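Ydr267cp (Saccharomyces cerevisiae, PDB 2HES) serves as an essential WD40-repeat component of the cytosolic iron-sulfur protein assembly machinery, required for maturation of extramitochondrial Fe/S proteins. Local coordinates at residues S63-P68 with V113-D118; G119-T124 with V131-T136. All blocks are in the same frame, centred on the assembly; numbering follows the deposited sequence.

Contact 1. Residues S63-P68 with V113-D118; sequences SVAWRP and VAWSND
Trp115 lays its indole against the backbone and side chain of Arg67, and this overlap dominates the seam between two blades of the WD40 beta-propeller. Strands 61-66 and 110-115 are the first strands of successive four-stranded blades; near the propeller's centre they run at 13° to each other, with their axes 6.0 Å apart at the closest, so side chains rather than a shared backbone pairing join them. The indole leaves its strand with CG anti to the carbonyl carbon, which swings the ring across to the neighbouring blade. Over one face lies Arg67: its CA stands 3.5 Å from the centroid of the five-membered ring, almost exactly on the normal, in a CH-pi contact, while its CB and CG continue over the six-membered ring. The guanidinium plane is turned 68° from the indole and leads away from it, to Thr70 and the backbone oxygen of Glu138. In the ring plane, NE1 gives a hydrogen bond of 3.0 Å to Ala65 O, arriving above the carbonyl plane of the acceptor; the bond fixes the rotation of the indole and satisfies its buried N-H. Pro68 crosses at the root of the same side chain, its CD 3.5 Å from Trp115 CB, and its CB also meets Asn117 OD1. Beyond the CD1 corner, Ala65 CB touches both Trp115 CD1 and Val113 CG2. Leu72 and Ala74 of strand 72-77, next to 61-66 in its blade, also touch the indole. At the Ser63 end the seam turns polar: Ser63 holds OG anti to its own N, reaching across the gap, and there the hydroxyl oxygen accepts the backbone N-H of Val113 at 2.9 Å, with an N-H...O angle of 156°.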
loop_
_atom_site.group_PDB
_atom_site.type_symbol
_atom_site.label_atom_id
_atom_site.label_comp_id
_atom_site.label_asym_id
_atom_site.label_seq_id
_atom_site.Cartn_x
_atom_site.Cartn_y
_atom_site.Cartn_z
ATOM N N SER A 63 3.362 3.656 7.872
ATOM C CA SER A 63 3.355 3.766 6.407
ATOM C C SER A 63 4.520 4.589 5.852
ATOM O O SER A 63 4.864 5.626 6.375
ATOM C CB SER A 63 2.044 4.398 5.937
ATOM O OG SER A 63 1.901 4.239 4.544
ATOM N N VAL A 64 5.140 4.073 4.807
ATOM C CA VAL A 64 6.218 4.806 4.112
ATOM C C VAL A 64 5.941 4.716 2.625
ATOM O O VAL A 64 5.479 3.685 2.135
ATOM C CB VAL A 64 7.650 4.254 4.420
ATOM C CG1 VAL A 64 8.043 4.498 5.885
ATOM C CG2 VAL A 64 7.803 2.763 4.034
ATOM N N ALA A 65 6.211 5.798 1.899
ATOM C CA ALA A 65 6.078 5.743 0.449
ATOM C C ALA A 65 7.021 6.730 -0.232
ATOM O O ALA A 65 7.086 7.910 0.181
ATOM C CB ALA A 65 4.667 6.084 0.058
ATOM N N TRP A 66 7.615 6.263 -1.330
ATOM C CA TRP A 66 8.495 7.074 -2.154
ATOM C C TRP A 66 7.679 7.924 -3.126
ATOM O O TRP A 66 6.726 7.434 -3.767
ATOM C CB TRP A 66 9.395 6.176 -2.983
ATOM C CG TRP A 66 10.421 5.419 -2.224
ATOM C CD1 TRP A 66 10.368 4.111 -1.893
ATOM C CD2 TRP A 66 11.675 5.913 -1.721
ATOM N NE1 TRP A 66 11.510 3.731 -1.220
ATOM C CE2 TRP A 66 12.336 4.819 -1.107
ATOM C CE3 TRP A 66 12.310 7.156 -1.748
ATOM C CZ2 TRP A 66 13.600 4.938 -0.510
ATOM C CZ3 TRP A 66 13.577 7.277 -1.161
ATOM C CH2 TRP A 66 14.206 6.176 -0.558
ATOM N N ARG A 67 8.093 9.176 -3.293
ATOM C CA ARG A 67 7.535 9.955 -4.381
ATOM C C ARG A 67 8.027 9.302 -5.693
ATOM O O ARG A 67 9.237 9.216 -5.932
ATOM C CB ARG A 67 7.968 11.412 -4.265
ATOM C CG ARG A 67 7.350 12.299 -5.341
ATOM C CD ARG A 67 8.029 13.659 -5.380
ATOM N NE ARG A 67 9.424 13.511 -5.790
ATOM C CZ ARG A 67 10.241 14.513 -6.093
ATOM N NH1 ARG A 67 9.806 15.762 -6.039
ATOM N NH2 ARG A 67 11.510 14.257 -6.433
ATOM N N PRO A 68 7.098 8.793 -6.530
ATOM C CA PRO A 68 7.474 7.811 -7.590
ATOM C C PRO A 68 8.658 8.180 -8.503
ATOM O O PRO A 68 8.860 9.361 -8.825
ATOM C CB PRO A 68 6.189 7.667 -8.395
ATOM C CG PRO A 68 5.115 7.925 -7.356
ATOM C CD PRO A 68 5.645 9.057 -6.532
ATOM N N VAL A 113 0.237 6.546 3.874
ATOM C CA VAL A 113 0.661 7.648 2.971
ATOM C C VAL A 113 0.845 7.090 1.578
ATOM O O VAL A 113 1.315 5.941 1.410
ATOM C CB VAL A 113 1.966 8.378 3.452
ATOM C CG1 VAL A 113 1.795 8.953 4.854
ATOM C CG2 VAL A 113 3.156 7.439 3.474
ATOM N N ALA A 114 0.537 7.890 0.560
ATOM C CA ALA A 114 0.662 7.420 -0.812
ATOM C C ALA A 114 0.710 8.619 -1.739
ATOM O O ALA A 114 -0.051 9.601 -1.529
ATOM C CB ALA A 114 -0.506 6.511 -1.202
ATOM N N TRP A 115 1.543 8.494 -2.778
ATOM C CA TRP A 115 1.757 9.579 -3.742
ATOM C C TRP A 115 1.043 9.303 -5.078
ATOM O O TRP A 115 1.015 8.155 -5.575
ATOM C CB TRP A 115 3.236 9.696 -4.100
ATOM C CG TRP A 115 4.123 10.071 -3.009
ATOM C CD1 TRP A 115 4.720 9.253 -2.093
ATOM C CD2 TRP A 115 4.550 11.407 -2.711
ATOM N NE1 TRP A 115 5.517 10.016 -1.243
ATOM C CE2 TRP A 115 5.407 11.337 -1.602
ATOM C CE3 TRP A 115 4.291 12.654 -3.295
ATOM C CZ2 TRP A 115 6.008 12.472 -1.047
ATOM C CZ3 TRP A 115 4.881 13.793 -2.739
ATOM C CH2 TRP A 115 5.722 13.684 -1.622
ATOM N N SER A 116 0.548 10.359 -5.718
ATOM C CA SER A 116 0.103 10.245 -7.114
ATOM C C SER A 116 1.311 10.019 -8.010
ATOM O O SER A 116 2.404 10.424 -7.648
ATOM C CB SER A 116 -0.645 11.511 -7.523
ATOM O OG SER A 116 0.192 12.654 -7.352
ATOM N N ASN A 117 1.131 9.366 -9.173
ATOM C CA ASN A 117 2.286 9.082 -10.037
ATOM C C ASN A 117 2.901 10.306 -10.699
ATOM O O ASN A 117 4.065 10.264 -11.042
ATOM C CB ASN A 117 2.023 7.990 -11.083
ATOM C CG ASN A 117 3.312 7.587 -11.855
ATOM O OD1 ASN A 117 4.320 7.154 -11.255
ATOM N ND2 ASN A 117 3.280 7.734 -13.185
ATOM N N ASP A 118 2.168 11.418 -10.800
ATOM C CA ASP A 118 2.832 12.681 -11.243
ATOM C C ASP A 118 3.734 13.339 -10.156
ATOM O O ASP A 118 4.476 14.298 -10.440
ATOM C CB ASP A 118 1.835 13.686 -11.837
ATOM C CG ASP A 118 0.801 14.227 -10.826
ATOM O OD1 ASP A 118 0.914 14.037 -9.599
ATOM O OD2 ASP A 118 -0.176 14.892 -11.288
#

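Contact 2. Residues G119-T124 with V131-T136; sequences GYYLAT and VWIWET
Leu122 and Trp134 exchange both of their backbone hydrogen bonds, at the middle of the antiparallel hairpin that forms the second and third strands of a WD40 blade. Thr124 and Trp132 do the same at the next hydrogen-bonded pair, and Thr136 N adds a fifth bond, 2.9 Å to Tyr120 O, where the hairpin opens. CA-H...O contacts accompany the pairing, such as Tyr121 CA to Trp134 O at 3.2 Å.

Apolar contacts form on both faces. Tyr121 CD1 meets Ile133 CG2 at 4.1 Å, and Ala123 CB meets Ile133 CD1; Trp161 and Leu168 of the following blade pack against this face. On the other, Leu122 CB and Trp134 CB are 4.5 Å apart, and Thr124 CG2 approaches Trp134 CD1.

Polar side-chain contact is looser. The Thr124 hydroxyl rests against Trp132, OG1 to CB 3.5 Å. Glu135 runs alongside the Tyr121 ring, pointing the same way, with CG anti to the backbone N (chi1 -176°) and the carboxylate 26° from the ring plane; OE2 comes within 3.5 Å of Tyr121 CE1. The phenol's OH makes a weak hydrogen bond to Asp185. With an alanine here, Ile133 CG2 and the Glu135 chain would probably lose their aromatic neighbour, and Asp185 its weak bond. The pairing itself thus rests on main-chain chemistry, while the Tyr121, Ala123 and Ile133 side chains meet the following blade.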
loop_
_atom_site.group_PDB
_atom_site.type_symbol
_atom_site.label_atom_id
_atom_site.label_comp_id
_atom_site.label_asym_id
_atom_site.label_seq_id
_atom_site.Cartn_x
_atom_site.Cartn_y
_atom_site.Cartn_z
ATOM N N GLY A 119 3.647 12.828 -8.931
ATOM C CA GLY A 119 4.511 13.253 -7.849
ATOM C C GLY A 119 4.075 14.524 -7.152
ATOM O O GLY A 119 4.777 15.026 -6.253
ATOM N N TYR A 120 2.915 15.040 -7.525
ATOM C CA TYR A 120 2.453 16.285 -6.910
ATOM C C TYR A 120 1.499 16.171 -5.741
ATOM O O TYR A 120 1.294 17.136 -5.033
ATOM C CB TYR A 120 1.806 17.163 -7.935
ATOM C CG TYR A 120 2.719 17.636 -8.994
ATOM C CD1 TYR A 120 3.970 18.197 -8.678
ATOM C CD2 TYR A 120 2.335 17.562 -10.327
ATOM C CE1 TYR A 120 4.823 18.648 -9.689
ATOM C CE2 TYR A 120 3.161 18.036 -11.326
ATOM C CZ TYR A 120 4.401 18.571 -11.003
ATOM O OH TYR A 120 5.221 19.020 -12.026
ATOM N N TYR A 121 0.890 15.009 -5.552
ATOM C CA TYR A 121 -0.119 14.869 -4.508
ATOM C C TYR A 121 0.316 13.757 -3.586
ATOM O O TYR A 121 0.821 12.735 -4.041
ATOM C CB TYR A 121 -1.472 14.506 -5.120
ATOM C CG TYR A 121 -2.070 15.593 -5.961
ATOM C CD1 TYR A 121 -2.254 16.884 -5.451
ATOM C CD2 TYR A 121 -2.488 15.321 -7.265
ATOM C CE1 TYR A 121 -2.840 17.891 -6.252
ATOM C CE2 TYR A 121 -3.064 16.310 -8.059
ATOM C CZ TYR A 121 -3.224 17.589 -7.546
ATOM O OH TYR A 121 -3.798 18.561 -8.344
ATOM N N LEU A 122 0.203 14.033 -2.304
ATOM C CA LEU A 122 0.415 13.072 -1.255
ATOM C C LEU A 122 -0.904 12.944 -0.503
ATOM O O LEU A 122 -1.433 13.917 0.031
ATOM C CB LEU A 122 1.546 13.557 -0.317
ATOM C CG LEU A 122 1.795 12.676 0.905
ATOM C CD1 LEU A 122 2.366 11.377 0.459
ATOM C CD2 LEU A 122 2.755 13.368 1.951
ATOM N N ALA A 123 -1.460 11.729 -0.513
ATOM C CA ALA A 123 -2.642 11.398 0.283
ATOM C C ALA A 123 -2.247 10.796 1.620
ATOM O O ALA A 123 -1.302 9.999 1.698
ATOM C CB ALA A 123 -3.482 10.378 -0.460
ATOM N N THR A 124 -2.976 11.168 2.663
ATOM C CA THR A 124 -2.756 10.568 3.968
ATOM C C THR A 124 -4.096 10.036 4.503
ATOM O O THR A 124 -5.164 10.578 4.187
ATOM C CB THR A 124 -2.083 11.536 4.974
ATOM O OG1 THR A 124 -2.997 12.566 5.393
ATOM C CG2 THR A 124 -0.735 12.127 4.395
ATOM N N VAL A 131 -9.391 11.111 4.801
ATOM C CA VAL A 131 -8.310 11.079 3.825
ATOM C C VAL A 131 -8.041 12.555 3.519
ATOM O O VAL A 131 -8.960 13.302 3.166
ATOM C CB VAL A 131 -8.744 10.314 2.539
ATOM C CG1 VAL A 131 -7.620 10.340 1.477
ATOM C CG2 VAL A 131 -9.050 8.844 2.882
ATOM N N TRP A 132 -6.791 12.950 3.705
ATOM C CA TRP A 132 -6.301 14.288 3.343
ATOM C C TRP A 132 -5.501 14.231 2.050
ATOM O O TRP A 132 -4.761 13.265 1.789
ATOM C CB TRP A 132 -5.475 14.865 4.492
ATOM C CG TRP A 132 -6.272 15.227 5.736
ATOM C CD1 TRP A 132 -7.271 14.481 6.359
ATOM C CD2 TRP A 132 -6.102 16.395 6.534
ATOM N NE1 TRP A 132 -7.731 15.151 7.472
ATOM C CE2 TRP A 132 -7.027 16.318 7.604
ATOM C CE3 TRP A 132 -5.256 17.522 6.437
ATOM C CZ2 TRP A 132 -7.142 17.323 8.573
ATOM C CZ3 TRP A 132 -5.361 18.522 7.415
ATOM C CH2 TRP A 132 -6.296 18.410 8.470
ATOM N N ILE A 133 -5.665 15.270 1.219
ATOM C CA ILE A 133 -4.877 15.409 -0.015
ATOM C C ILE A 133 -3.995 16.631 0.136
ATOM O O ILE A 133 -4.500 17.740 0.448
ATOM C CB ILE A 133 -5.740 15.553 -1.310
ATOM C CG1 ILE A 133 -6.770 14.422 -1.453
ATOM C CG2 ILE A 133 -4.828 15.579 -2.548
ATOM C CD1 ILE A 133 -6.172 13.089 -1.672
ATOM N N TRP A 134 -2.690 16.430 -0.022
ATOM C CA TRP A 134 -1.710 17.525 0.088
ATOM C C TRP A 134 -1.078 17.706 -1.299
ATOM O O TRP A 134 -0.925 16.743 -2.061
ATOM C CB TRP A 134 -0.611 17.207 1.129
ATOM C CG TRP A 134 -1.064 17.133 2.591
ATOM C CD1 TRP A 134 -1.521 16.011 3.271
ATOM C CD2 TRP A 134 -1.098 18.221 3.545
ATOM N NE1 TRP A 134 -1.842 16.362 4.576
ATOM C CE2 TRP A 134 -1.595 17.699 4.765
ATOM C CE3 TRP A 134 -0.754 19.587 3.480
ATOM C CZ2 TRP A 134 -1.750 18.485 5.916
ATOM C CZ3 TRP A 134 -0.921 20.373 4.629
ATOM C CH2 TRP A 134 -1.403 19.811 5.836
ATOM N N GLU A 135 -0.712 18.948 -1.643
ATOM C CA GLU A 135 -0.065 19.196 -2.932
ATOM C C GLU A 135 1.324 19.781 -2.715
ATOM O O GLU A 135 1.511 20.596 -1.831
ATOM C CB GLU A 135 -0.884 20.195 -3.745
ATOM C CG GLU A 135 -0.340 20.437 -5.137
ATOM C CD GLU A 135 -1.272 21.236 -6.028
ATOM O OE1 GLU A 135 -1.948 22.157 -5.531
ATOM O OE2 GLU A 135 -1.312 20.925 -7.241
ATOM N N THR A 136 2.270 19.395 -3.555
ATOM C CA THR A 136 3.604 19.993 -3.538
ATOM C C THR A 136 4.073 20.267 -4.965
ATOM O O THR A 136 3.348 20.024 -5.935
ATOM C CB THR A 136 4.608 19.102 -2.738
ATOM O OG1 THR A 136 5.851 19.801 -2.523
ATOM C CG2 THR A 136 4.872 17.748 -3.460
#

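How the contacts relate
Contact 1 is buried, near the propeller's centre, whereas contact 2 is only partly buried and lies farther out on the blade. They join different things: 63-68 with 113-118 links the WD 2 and WD 3 repeats across a seam, while 119-124 with 131-136 holds WD 3 together from within. Their chemistry follows, with one indole and two side-chain hydrogen bonds in contact 1 against regular main-chain pairing in contact 2. Strands 110-115 and 121-126, neighbours in one sheet, connect them: Ala114 O and Ala123 N are 2.7 Å apart, a probable hydrogen bond. Trp115 also touches Leu122 and Thr136, so the interblade side chain packs onto the hairpin.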